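Local structure of probable oxidoreductase protein (4FB5) at residues A[27-33]-A[58-64]; A[40-44]-A[97-101]; A[158-162]-A[326-330]. The protein is probably an oxidoreductase of the GFO/IDH/MocA family, thought to bind a nicotinamide dinucleotide cofactor in a Rossmann-fold domain, though its substrate is not established. All coordinates share one frame; numbering follows the deposited sequence.

Contact 1. Residues A[27-33]-A[58-64]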
ATOM      1  N   GLY A  27      -4.252  14.755  42.208  1.00 63.32           N
ATOM      2  CA  GLY A  27      -4.005  13.535  42.948  1.00 61.17           C
ATOM      3  C   GLY A  27      -4.799  12.389  42.397  1.00 59.81           C
ATOM      4  O   GLY A  27      -6.029  12.435  42.360  1.00 60.02           O
ATOM      5  N   ILE A  28      -4.101  11.342  41.988  1.00 58.48           N
ATOM      6  CA  ILE A  28      -4.743  10.332  41.161  1.00 56.95           C
ATOM      7  C   ILE A  28      -5.054   9.065  41.913  1.00 56.07           C
ATOM      8  O   ILE A  28      -4.185   8.516  42.580  1.00 56.38           O
ATOM      9  CB  ILE A  28      -3.864   9.969  39.942  1.00 56.90           C
ATOM     10  CG1 ILE A  28      -3.362  11.240  39.244  1.00 55.98           C
ATOM     11  CG2 ILE A  28      -4.635   9.025  38.995  1.00 56.04           C
ATOM     12  CD1 ILE A  28      -4.469  12.111  38.701  1.00 55.55           C
ATOM     13  N   GLY A  29      -6.284   8.593  41.789  1.00 54.96           N
ATOM     14  CA  GLY A  29      -6.606   7.269  42.256  1.00 54.74           C
ATOM     15  C   GLY A  29      -6.884   6.403  41.060  1.00 54.79           C
ATOM     16  O   GLY A  29      -7.675   6.800  40.201  1.00 55.52           O
ATOM     17  N   LEU A  30      -6.242   5.239  40.972  1.00 54.19           N
ATOM     18  CA  LEU A  30      -6.537   4.319  39.876  1.00 53.79           C
ATOM     19  C   LEU A  30      -7.165   3.063  40.401  1.00 53.63           C
ATOM     20  O   LEU A  30      -6.667   2.501  41.348  1.00 53.88           O
ATOM     21  CB  LEU A  30      -5.250   3.939  39.159  1.00 53.98           C
ATOM     22  CG  LEU A  30      -5.193   3.407  37.718  1.00 52.92           C
ATOM     23  CD1 LEU A  30      -4.092   2.382  37.625  1.00 51.00           C
ATOM     24  CD2 LEU A  30      -6.478   2.797  37.242  1.00 53.58           C
ATOM     25  N   ILE A  31      -8.244   2.614  39.769  1.00 54.21           N
ATOM     26  CA  ILE A  31      -8.870   1.286  40.042  1.00 54.13           C
ATOM     27  C   ILE A  31      -8.778   0.389  38.809  1.00 54.18           C
ATOM     28  O   ILE A  31      -9.166   0.806  37.721  1.00 53.71           O
ATOM     29  CB  ILE A  31     -10.354   1.428  40.392  1.00 53.77           C
ATOM     30  CG1 ILE A  31     -10.572   2.662  41.258  1.00 55.20           C
ATOM     31  CG2 ILE A  31     -10.850   0.220  41.143  1.00 54.10           C
ATOM     32  CD1 ILE A  31     -11.953   3.262  41.106  1.00 56.85           C
ATOM     33  N   GLY A  32      -8.282  -0.834  38.989  1.00 54.69           N
ATOM     34  CA  GLY A  32      -8.002  -1.757  37.874  1.00 56.07           C
ATOM     35  C   GLY A  32      -6.551  -1.659  37.395  1.00 56.95           C
ATOM     36  O   GLY A  32      -5.969  -0.565  37.386  1.00 57.50           O
ATOM     37  N   THR A  33      -5.954  -2.792  37.017  1.00 57.39           N
ATOM     38  CA  THR A  33      -4.518  -2.839  36.645  1.00 57.82           C
ATOM     39  C   THR A  33      -4.225  -3.716  35.449  1.00 58.03           C
ATOM     40  O   THR A  33      -3.053  -3.859  35.064  1.00 57.20           O
ATOM     41  CB  THR A  33      -3.568  -3.301  37.810  1.00 58.37           C
ATOM     42  OG1 THR A  33      -3.863  -4.660  38.209  1.00 57.80           O
ATOM     43  CG2 THR A  33      -3.668  -2.356  39.006  1.00 57.73           C
ATOM     44  N   ARG A  58       0.228  13.369  40.678  1.00 64.53           N
ATOM     45  CA  ARG A  58       0.735  12.580  41.799  1.00 65.02           C
ATOM     46  C   ARG A  58      -0.127  11.320  41.905  1.00 64.14           C
ATOM     47  O   ARG A  58      -1.379  11.388  41.947  1.00 62.93           O
ATOM     48  CB  ARG A  58       0.699  13.404  43.109  1.00 65.74           C
ATOM     49  CG  ARG A  58       1.489  12.823  44.287  1.00 68.31           C
ATOM     50  CD  ARG A  58       1.662  13.863  45.415  1.00 74.32           C
ATOM     51  NE  ARG A  58       0.541  13.905  46.374  1.00 77.01           N
ATOM     52  CZ  ARG A  58       0.496  13.257  47.550  1.00 77.28           C
ATOM     53  NH1 ARG A  58       1.501  12.475  47.947  1.00 76.66           N
ATOM     54  NH2 ARG A  58      -0.572  13.387  48.338  1.00 76.66           N
ATOM     55  N   LEU A  59       0.571  10.187  41.925  1.00 63.63           N
ATOM     56  CA  LEU A  59      -0.051   8.873  41.846  1.00 63.77           C
ATOM     57  C   LEU A  59      -0.074   8.403  43.260  1.00 64.20           C
ATOM     58  O   LEU A  59       0.968   8.074  43.847  1.00 64.30           O
ATOM     59  CB  LEU A  59       0.743   7.904  40.939  1.00 63.31           C
ATOM     60  CG  LEU A  59       1.391   8.497  39.673  1.00 62.51           C
ATOM     61  CD1 LEU A  59       2.428   7.572  39.044  1.00 62.57           C
ATOM     62  CD2 LEU A  59       0.357   8.941  38.655  1.00 59.78           C
ATOM     63  N   VAL A  60      -1.282   8.387  43.799  1.00 64.86           N
ATOM     64  CA  VAL A  60      -1.493   8.299  45.220  1.00 65.49           C
ATOM     65  C   VAL A  60      -1.978   6.929  45.656  1.00 66.11           C
ATOM     66  O   VAL A  60      -1.321   6.268  46.461  1.00 66.43           O
ATOM     67  CB  VAL A  60      -2.491   9.362  45.644  1.00 65.54           C
ATOM     68  CG1 VAL A  60      -2.785   9.263  47.139  1.00 67.13           C
ATOM     69  CG2 VAL A  60      -1.959  10.745  45.297  1.00 65.34           C
ATOM     70  N   HIS A  61      -3.104   6.490  45.097  1.00 66.61           N
ATOM     71  CA  HIS A  61      -3.815   5.326  45.595  1.00 67.44           C
ATOM     72  C   HIS A  61      -4.151   4.392  44.443  1.00 67.25           C
ATOM     73  O   HIS A  61      -4.392   4.860  43.333  1.00 67.54           O
ATOM     74  CB  HIS A  61      -5.121   5.819  46.217  1.00 68.12           C
ATOM     75  CG  HIS A  61      -5.551   5.080  47.449  1.00 70.01           C
ATOM     76  ND1 HIS A  61      -5.831   5.726  48.638  1.00 70.71           N
ATOM     77  CD2 HIS A  61      -5.782   3.762  47.673  1.00 71.42           C
ATOM     78  CE1 HIS A  61      -6.218   4.839  49.539  1.00 71.35           C
ATOM     79  NE2 HIS A  61      -6.193   3.641  48.983  1.00 71.98           N
ATOM     80  N   LEU A  62      -4.226   3.088  44.716  1.00 67.02           N
ATOM     81  CA  LEU A  62      -4.480   2.099  43.673  1.00 66.90           C
ATOM     82  C   LEU A  62      -5.192   0.867  44.210  1.00 67.84           C
ATOM     83  O   LEU A  62      -4.843   0.388  45.272  1.00 68.04           O
ATOM     84  CB  LEU A  62      -3.155   1.684  43.028  1.00 66.56           C
ATOM     85  CG  LEU A  62      -3.098   0.700  41.853  1.00 64.53           C
ATOM     86  CD1 LEU A  62      -1.745   0.778  41.197  1.00 62.05           C
ATOM     87  CD2 LEU A  62      -3.371  -0.721  42.314  1.00 62.71           C
ATOM     88  N   ALA A  63      -6.148   0.331  43.449  1.00 68.91           N
ATOM     89  CA  ALA A  63      -6.974  -0.802  43.878  1.00 70.26           C
ATOM     90  C   ALA A  63      -7.019  -1.915  42.850  1.00 71.32           C
ATOM     91  O   ALA A  63      -6.858  -1.639  41.678  1.00 71.84           O
ATOM     92  CB  ALA A  63      -8.376  -0.327  44.147  1.00 70.20           C
ATOM     93  N   GLU A  64      -7.268  -3.158  43.288  1.00 72.84           N
ATOM     94  CA  GLU A  64      -7.447  -4.305  42.367  1.00 74.20           C
ATOM     95  C   GLU A  64      -8.460  -5.408  42.784  1.00 74.04           C
ATOM     96  O   GLU A  64      -8.216  -6.214  43.693  1.00 73.89           O
ATOM     97  CB  GLU A  64      -6.092  -4.916  42.005  1.00 74.37           C
ATOM     98  CG  GLU A  64      -6.150  -5.865  40.819  1.00 78.95           C
ATOM     99  CD  GLU A  64      -6.461  -5.171  39.478  1.00 85.22           C
ATOM    100  OE1 GLU A  64      -6.445  -3.915  39.434  1.00 87.97           O
ATOM    101  OE2 GLU A  64      -6.710  -5.878  38.460  1.00 86.00           O
TER
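Ile28 and Arg58 begin the pairing of two parallel strands, 27-31 and 58-63, with Ile28 N bonded to Arg58 O at 2.7 Å. Further along, Leu30 N donates to His61 O at 3.0 Å, Ala63 N to Leu30 O, and Gly32 N to Ala63 O just past the end of the first strand. A beta bulge interrupts the pattern: Ile28 O accepts Val60 N at 3.2 Å and, more weakly, His61 N at 3.4 Å, so that strand 58-63 spends one extra residue there and the register moves by one.

Apolar contacts are modest. Ile28 CG1 lies 4.4 Å from Leu59 CD2 on the face that also carries Leu30 and Leu62, while on the other face Ile31 CG2 meets Ala63 CB at 3.9 Å. The Thr33 and Leu62 side chains cross at about a right angle, CG2 of Thr33 3.7 Å from CD2 of Leu62.

The polar end of the contact is less regular. Bent at chi2 (68°), Glu64 carries its carboxylate back beside Thr33, although the Thr33 N-H is poorly aimed at OE1.

These are the first two strands of the Rossmann fold, neighbours in its parallel sheet, with 81-83 beyond 58-63, and Gly32 starts a probable dinucleotide-binding glycine motif. Strand 97-100 flanks strand 27-31 on its other edge; Trp44 of helix 35-44 covers Ile28 and Leu59, whereas Leu89 of helix 86-91 packs on His61 and Ala63.

Contact 2. Residues A[40-44]-A[97-101]; sequences HALAW and VVSVT
His40 projects from helix 35-44 toward Ser99 in strand 97-100 and Thr101 just after it. Its CB stays 4.0 Å from Ser99 OG. With CG anti to the carbonyl carbon (chi1 -77°), the ring reaches from the helix to the strand. There ND1 shares a hydrogen bond of 2.7 Å with Ser99 OG, which lies at the ring edge, and either group could be the donor. The ring as a whole is covered on one face by Thr101 CG2, 3.4 Å from the His40 centroid and nearly on the ring normal, a CH-pi contact. The tip, NE2, is bonded to Glu124.

Ser99 OG is gripped a second time. Trp44 NE1, one helical turn beyond His40, donates to it at 2.9 Å in an almost straight bond (172°) in the indole plane. Two rings thus meet on one buried hydroxyl, which probably limits the rotation of both. Val97 CG1 packs against the benzo ring of Trp44, 3.7 Å from CZ2.

The arrangement seats the helix after the probable glycine-rich turn on the central Rossmann sheet. Trp122 of strand 120-123 packs against both rings, strand 27-31 borders strand 97-100, and helix 344-358 covers the helix with Lys346, Cys350 and Ile354.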
ATOM      1  N   HIS A  40      -3.703   4.001  31.533  1.00 44.11           N
ATOM      2  CA  HIS A  40      -3.910   5.217  32.345  1.00 43.33           C
ATOM      3  C   HIS A  40      -2.625   5.494  33.104  1.00 42.88           C
ATOM      4  O   HIS A  40      -2.100   6.585  33.056  1.00 43.19           O
ATOM      5  CB  HIS A  40      -5.014   5.064  33.389  1.00 43.50           C
ATOM      6  CG  HIS A  40      -6.407   5.139  32.844  1.00 43.95           C
ATOM      7  ND1 HIS A  40      -7.383   5.928  33.414  1.00 43.00           N
ATOM      8  CD2 HIS A  40      -6.996   4.520  31.793  1.00 45.03           C
ATOM      9  CE1 HIS A  40      -8.504   5.810  32.728  1.00 42.48           C
ATOM     10  NE2 HIS A  40      -8.302   4.951  31.747  1.00 44.72           N
ATOM     11  N   ALA A  41      -2.082   4.498  33.794  1.00 42.45           N
ATOM     12  CA  ALA A  41      -0.953   4.800  34.663  1.00 42.68           C
ATOM     13  C   ALA A  41       0.209   5.443  33.886  1.00 42.80           C
ATOM     14  O   ALA A  41       0.838   6.383  34.349  1.00 42.99           O
ATOM     15  CB  ALA A  41      -0.507   3.546  35.439  1.00 42.37           C
ATOM     16  N   LEU A  42       0.466   4.938  32.686  1.00 42.63           N
ATOM     17  CA  LEU A  42       1.531   5.440  31.885  1.00 42.36           C
ATOM     18  C   LEU A  42       1.193   6.842  31.428  1.00 42.55           C
ATOM     19  O   LEU A  42       2.073   7.707  31.285  1.00 42.31           O
ATOM     20  CB  LEU A  42       1.703   4.549  30.676  1.00 42.61           C
ATOM     21  CG  LEU A  42       2.493   3.256  30.855  1.00 41.69           C
ATOM     22  CD1 LEU A  42       2.464   2.491  29.534  1.00 40.18           C
ATOM     23  CD2 LEU A  42       3.898   3.533  31.295  1.00 38.52           C
ATOM     24  N   ALA A  43      -0.086   7.060  31.189  1.00 42.34           N
ATOM     25  CA  ALA A  43      -0.526   8.361  30.765  1.00 43.22           C
ATOM     26  C   ALA A  43      -0.294   9.392  31.883  1.00 44.06           C
ATOM     27  O   ALA A  43       0.393  10.423  31.664  1.00 43.77           O
ATOM     28  CB  ALA A  43      -2.008   8.324  30.305  1.00 42.62           C
ATOM     29  N   TRP A  44      -0.833   9.106  33.071  1.00 44.77           N
ATOM     30  CA  TRP A  44      -0.698  10.033  34.220  1.00 45.81           C
ATOM     31  C   TRP A  44       0.789  10.304  34.506  1.00 46.59           C
ATOM     32  O   TRP A  44       1.196  11.450  34.773  1.00 47.31           O
ATOM     33  CB  TRP A  44      -1.414   9.515  35.483  1.00 45.05           C
ATOM     34  CG  TRP A  44      -2.920   9.587  35.483  1.00 43.09           C
ATOM     35  CD1 TRP A  44      -3.812   8.529  35.548  1.00 43.50           C
ATOM     36  CD2 TRP A  44      -3.718  10.773  35.416  1.00 41.83           C
ATOM     37  NE1 TRP A  44      -5.117   9.000  35.531  1.00 42.67           N
ATOM     38  CE2 TRP A  44      -5.078  10.375  35.465  1.00 41.41           C
ATOM     39  CE3 TRP A  44      -3.417  12.138  35.325  1.00 41.11           C
ATOM     40  CZ2 TRP A  44      -6.120  11.299  35.426  1.00 40.72           C
ATOM     41  CZ3 TRP A  44      -4.459  13.055  35.298  1.00 40.18           C
ATOM     42  CH2 TRP A  44      -5.790  12.636  35.348  1.00 38.95           C
ATOM     43  N   VAL A  97      -8.948  12.846  41.516  1.00 67.70           N
ATOM     44  CA  VAL A  97      -9.392  12.224  40.243  1.00 64.96           C
ATOM     45  C   VAL A  97      -9.414  10.716  40.348  1.00 62.88           C
ATOM     46  O   VAL A  97      -8.417  10.115  40.724  1.00 62.06           O
ATOM     47  CB  VAL A  97      -8.385  12.523  39.098  1.00 65.06           C
ATOM     48  CG1 VAL A  97      -8.894  11.972  37.789  1.00 64.72           C
ATOM     49  CG2 VAL A  97      -8.117  14.009  38.970  1.00 64.55           C
ATOM     50  N   VAL A  98     -10.525  10.097  39.977  1.00 61.10           N
ATOM     51  CA  VAL A  98     -10.537   8.631  39.881  1.00 59.90           C
ATOM     52  C   VAL A  98     -10.478   8.111  38.434  1.00 59.02           C
ATOM     53  O   VAL A  98     -11.191   8.596  37.561  1.00 59.04           O
ATOM     54  CB  VAL A  98     -11.694   8.007  40.687  1.00 59.87           C
ATOM     55  CG1 VAL A  98     -11.625   6.511  40.635  1.00 58.85           C
ATOM     56  CG2 VAL A  98     -11.642   8.485  42.160  1.00 60.70           C
ATOM     57  N   SER A  99      -9.569   7.165  38.194  1.00 57.95           N
ATOM     58  CA  SER A  99      -9.424   6.474  36.914  1.00 56.67           C
ATOM     59  C   SER A  99     -10.091   5.138  37.073  1.00 56.22           C
ATOM     60  O   SER A  99      -9.526   4.241  37.689  1.00 56.09           O
ATOM     61  CB  SER A  99      -7.944   6.218  36.592  1.00 56.41           C
ATOM     62  OG  SER A  99      -7.349   7.206  35.762  1.00 55.40           O
ATOM     63  N   VAL A 100     -11.282   4.984  36.527  1.00 55.88           N
ATOM     64  CA  VAL A 100     -11.933   3.674  36.564  1.00 55.96           C
ATOM     65  C   VAL A 100     -11.594   2.921  35.312  1.00 55.52           C
ATOM     66  O   VAL A 100     -11.831   3.412  34.235  1.00 55.80           O
ATOM     67  CB  VAL A 100     -13.453   3.774  36.655  1.00 55.78           C
ATOM     68  CG1 VAL A 100     -14.036   2.414  36.813  1.00 56.81           C
ATOM     69  CG2 VAL A 100     -13.853   4.634  37.839  1.00 56.34           C
ATOM     70  N   THR A 101     -11.022   1.735  35.454  1.00 55.58           N
ATOM     71  CA  THR A 101     -10.587   0.948  34.301  1.00 55.42           C
ATOM     72  C   THR A 101     -10.871  -0.485  34.569  1.00 55.47           C
ATOM     73  O   THR A 101     -10.196  -1.341  34.036  1.00 55.90           O
ATOM     74  CB  THR A 101      -9.057   1.004  34.068  1.00 55.03           C
ATOM     75  OG1 THR A 101      -8.385   0.376  35.157  1.00 55.38           O
ATOM     76  CG2 THR A 101      -8.559   2.410  33.955  1.00 55.53           C
TER

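Contact 3. Residues A[158-162]-A[326-330]; sequences PVMRH and HRPYD
His326 turns the edge of its imidazole onto the face of His162, a tilted edge-to-face pair with centroids 4.4 Å apart and planes at 59°. The touching atom, His326 CD2, lies over the centre of the His162 ring, 3.4 Å from its CG. With CG of His162 anti to its backbone N (chi1 -159°), the ring reaches the 326-330 segment and offers it a face.

One turn earlier, Pro158 wedges against the same loop. Its CB approaches His326 O at 3.4 Å, and its CG packs across Pro328 CD at 3.8 Å, the two pyrrolidine rings crossing at about a right angle. CG of Arg161 lies 3.8 Å from Arg327 O. No hydrogen bond links the segments; rings, methylenes and backbone carbonyls make van der Waals contact. The seam joins the first turn of helix 158-168, packed on Tyr295 of the large mixed GFO/IDH/MocA sheet, to the loop that leads from strand 316-321 into short helix 329-332, kinked by a cis peptide before Pro328.

Outside this shell, Ile348 of helix 344-358 covers Pro158, Arg161 and Pro328. His326 ND1 is bonded to Ala323 N, and the third subunit partners both imidazoles: its Glu314 binds His162 NE2 and its Ser313 O accepts from His326 NE2.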
ATOM      1  N   PRO A 158      -3.680  12.909  16.554  1.00 31.82           N
ATOM      2  CA  PRO A 158      -3.430  14.128  15.804  1.00 31.80           C
ATOM      3  C   PRO A 158      -3.938  14.094  14.369  1.00 32.60           C
ATOM      4  O   PRO A 158      -4.437  15.142  13.860  1.00 34.50           O
ATOM      5  CB  PRO A 158      -1.905  14.223  15.784  1.00 30.99           C
ATOM      6  CG  PRO A 158      -1.475  13.575  17.044  1.00 29.27           C
ATOM      7  CD  PRO A 158      -2.458  12.443  17.254  1.00 31.80           C
ATOM      8  N   VAL A 159      -3.819  12.942  13.712  1.00 31.46           N
ATOM      9  CA  VAL A 159      -4.289  12.815  12.330  1.00 31.04           C
ATOM     10  C   VAL A 159      -5.779  13.100  12.316  1.00 32.29           C
ATOM     11  O   VAL A 159      -6.304  13.748  11.432  1.00 32.29           O
ATOM     12  CB  VAL A 159      -3.970  11.390  11.765  1.00 30.94           C
ATOM     13  CG1 VAL A 159      -4.860  11.030  10.569  1.00 27.53           C
ATOM     14  CG2 VAL A 159      -2.448  11.269  11.473  1.00 28.72           C
HETATM   15  N   MSE A 160      -6.448  12.631  13.353  1.00 33.03           N
HETATM   16  CA  MSE A 160      -7.846  12.742  13.431  1.00 34.51           C
HETATM   17  C   MSE A 160      -8.242  14.202  13.708  1.00 35.18           C
HETATM   18  O   MSE A 160      -9.180  14.685  13.090  1.00 34.71           O
HETATM   19  CB  MSE A 160      -8.355  11.737  14.469  1.00 35.81           C
HETATM   20  CG  MSE A 160      -9.843  11.530  14.484  1.00 40.21           C
HETATM   21 SE   MSE A 160     -10.428  10.748  12.751  1.00 61.63          SE
HETATM   22  CE  MSE A 160      -9.544   9.001  13.069  1.00 50.98           C
ATOM     23  N   ARG A 161      -7.545  14.913  14.616  1.00 36.12           N
ATOM     24  CA  ARG A 161      -7.830  16.357  14.778  1.00 36.97           C
ATOM     25  C   ARG A 161      -7.598  17.109  13.464  1.00 36.06           C
ATOM     26  O   ARG A 161      -8.356  18.022  13.126  1.00 36.26           O
ATOM     27  CB  ARG A 161      -7.131  17.076  15.961  1.00 37.33           C
ATOM     28  CG  ARG A 161      -6.211  16.269  16.863  1.00 43.01           C
ATOM     29  CD  ARG A 161      -6.930  15.755  18.126  1.00 50.39           C
ATOM     30  NE  ARG A 161      -6.159  15.945  19.367  1.00 56.35           N
ATOM     31  CZ  ARG A 161      -6.315  16.986  20.214  1.00 61.03           C
ATOM     32  NH1 ARG A 161      -7.194  17.964  19.972  1.00 60.75           N
ATOM     33  NH2 ARG A 161      -5.578  17.072  21.317  1.00 63.08           N
ATOM     34  N   HIS A 162      -6.591  16.702  12.704  1.00 34.73           N
ATOM     35  CA  HIS A 162      -6.416  17.305  11.428  1.00 33.81           C
ATOM     36  C   HIS A 162      -7.491  16.935  10.448  1.00 33.70           C
ATOM     37  O   HIS A 162      -7.791  17.721   9.587  1.00 34.06           O
ATOM     38  CB  HIS A 162      -5.076  16.997  10.850  1.00 34.16           C
ATOM     39  CG  HIS A 162      -4.663  17.970   9.792  1.00 37.16           C
ATOM     40  ND1 HIS A 162      -4.479  19.315  10.052  1.00 39.21           N
ATOM     41  CD2 HIS A 162      -4.394  17.798   8.476  1.00 37.89           C
ATOM     42  CE1 HIS A 162      -4.112  19.928   8.942  1.00 39.95           C
ATOM     43  NE2 HIS A 162      -4.050  19.031   7.975  1.00 41.17           N
ATOM     44  N   HIS A 326       0.546  18.970  12.740  1.00 41.78           N
ATOM     45  CA  HIS A 326      -0.707  18.335  13.163  1.00 41.43           C
ATOM     46  C   HIS A 326      -0.666  18.207  14.674  1.00 42.73           C
ATOM     47  O   HIS A 326      -0.264  17.181  15.265  1.00 41.77           O
ATOM     48  CB  HIS A 326      -0.892  16.981  12.495  1.00 41.02           C
ATOM     49  CG  HIS A 326      -0.662  17.003  11.017  1.00 38.39           C
ATOM     50  ND1 HIS A 326       0.327  16.266  10.412  1.00 36.44           N
ATOM     51  CD2 HIS A 326      -1.257  17.710  10.029  1.00 36.71           C
ATOM     52  CE1 HIS A 326       0.323  16.507   9.115  1.00 33.45           C
ATOM     53  NE2 HIS A 326      -0.624  17.381   8.853  1.00 31.77           N
ATOM     54  N   ARG A 327      -1.051  19.297  15.305  1.00 44.05           N
ATOM     55  CA  ARG A 327      -0.865  19.418  16.728  1.00 45.79           C
ATOM     56  C   ARG A 327      -1.787  18.424  17.407  1.00 44.71           C
ATOM     57  O   ARG A 327      -2.902  18.228  16.946  1.00 43.69           O
ATOM     58  CB  ARG A 327      -1.072  20.871  17.180  1.00 47.06           C
ATOM     59  CG  ARG A 327       0.175  21.772  16.871  1.00 53.85           C
ATOM     60  CD  ARG A 327      -0.185  23.249  16.567  1.00 64.24           C
ATOM     61  NE  ARG A 327      -0.229  24.126  17.750  1.00 72.55           N
ATOM     62  CZ  ARG A 327      -1.127  24.055  18.751  1.00 77.09           C
ATOM     63  NH1 ARG A 327      -2.068  23.106  18.764  1.00 78.55           N
ATOM     64  NH2 ARG A 327      -1.075  24.924  19.771  1.00 77.43           N
ATOM     65  N   PRO A 328      -1.295  17.771  18.485  1.00 44.39           N
ATOM     66  CA  PRO A 328      -0.046  18.058  19.163  1.00 43.59           C
ATOM     67  C   PRO A 328       1.015  17.026  18.888  1.00 43.19           C
ATOM     68  O   PRO A 328       1.719  16.615  19.808  1.00 44.07           O
ATOM     69  CB  PRO A 328      -0.443  17.904  20.623  1.00 43.59           C
ATOM     70  CG  PRO A 328      -1.401  16.744  20.594  1.00 44.51           C
ATOM     71  CD  PRO A 328      -1.962  16.653  19.160  1.00 44.38           C
ATOM     72  N   TYR A 329       1.132  16.570  17.654  1.00 42.46           N
ATOM     73  CA  TYR A 329       2.193  15.656  17.345  1.00 41.36           C
ATOM     74  C   TYR A 329       3.464  16.344  17.795  1.00 42.12           C
ATOM     75  O   TYR A 329       4.394  15.700  18.255  1.00 43.06           O
ATOM     76  CB  TYR A 329       2.212  15.383  15.846  1.00 40.33           C
ATOM     77  CG  TYR A 329       3.346  14.538  15.312  1.00 38.65           C
ATOM     78  CD1 TYR A 329       4.661  15.016  15.259  1.00 38.50           C
ATOM     79  CD2 TYR A 329       3.099  13.271  14.812  1.00 40.32           C
ATOM     80  CE1 TYR A 329       5.704  14.235  14.749  1.00 38.03           C
ATOM     81  CE2 TYR A 329       4.133  12.482  14.272  1.00 39.29           C
ATOM     82  CZ  TYR A 329       5.420  12.965  14.239  1.00 39.54           C
ATOM     83  OH  TYR A 329       6.412  12.154  13.721  1.00 39.94           O
ATOM     84  N   ASP A 330       3.506  17.659  17.670  1.00 42.62           N
ATOM     85  CA  ASP A 330       4.734  18.407  17.967  1.00 44.23           C
ATOM     86  C   ASP A 330       5.195  18.193  19.408  1.00 44.17           C
ATOM     87  O   ASP A 330       6.384  18.122  19.700  1.00 44.01           O
ATOM     88  CB  ASP A 330       4.560  19.905  17.680  1.00 43.94           C
ATOM     89  CG  ASP A 330       3.545  20.547  18.585  1.00 45.13           C
ATOM     90  OD1 ASP A 330       2.481  19.970  18.843  1.00 44.28           O
ATOM     91  OD2 ASP A 330       3.809  21.658  19.048  1.00 52.25           O
TER

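In the fold
Contacts 1 and 2 belong to one Rossmann domain, their centres 7 Å apart, and their segments alternate along the chain: 27-33, 40-44, 58-64, 97-101. They share the parallel sheet, where strand 27-31 lies between 58-63 and 97-100, and they touch directly, as where Thr101 OG1 probably bonds to Ile31 O at 2.7 Å. Together they frame the probable nucleotide-binding turn. Contact 3 follows in series, its centre about 29 Å from that of contact 1 and about 22 Å from that of contact 2, in the part built around the large mixed sheet. Helix 344-358 reaches contacts 2 and 3 alike, bridging the two regions. Contact 2 touches the second subunit through Leu42, and contact 3 the third.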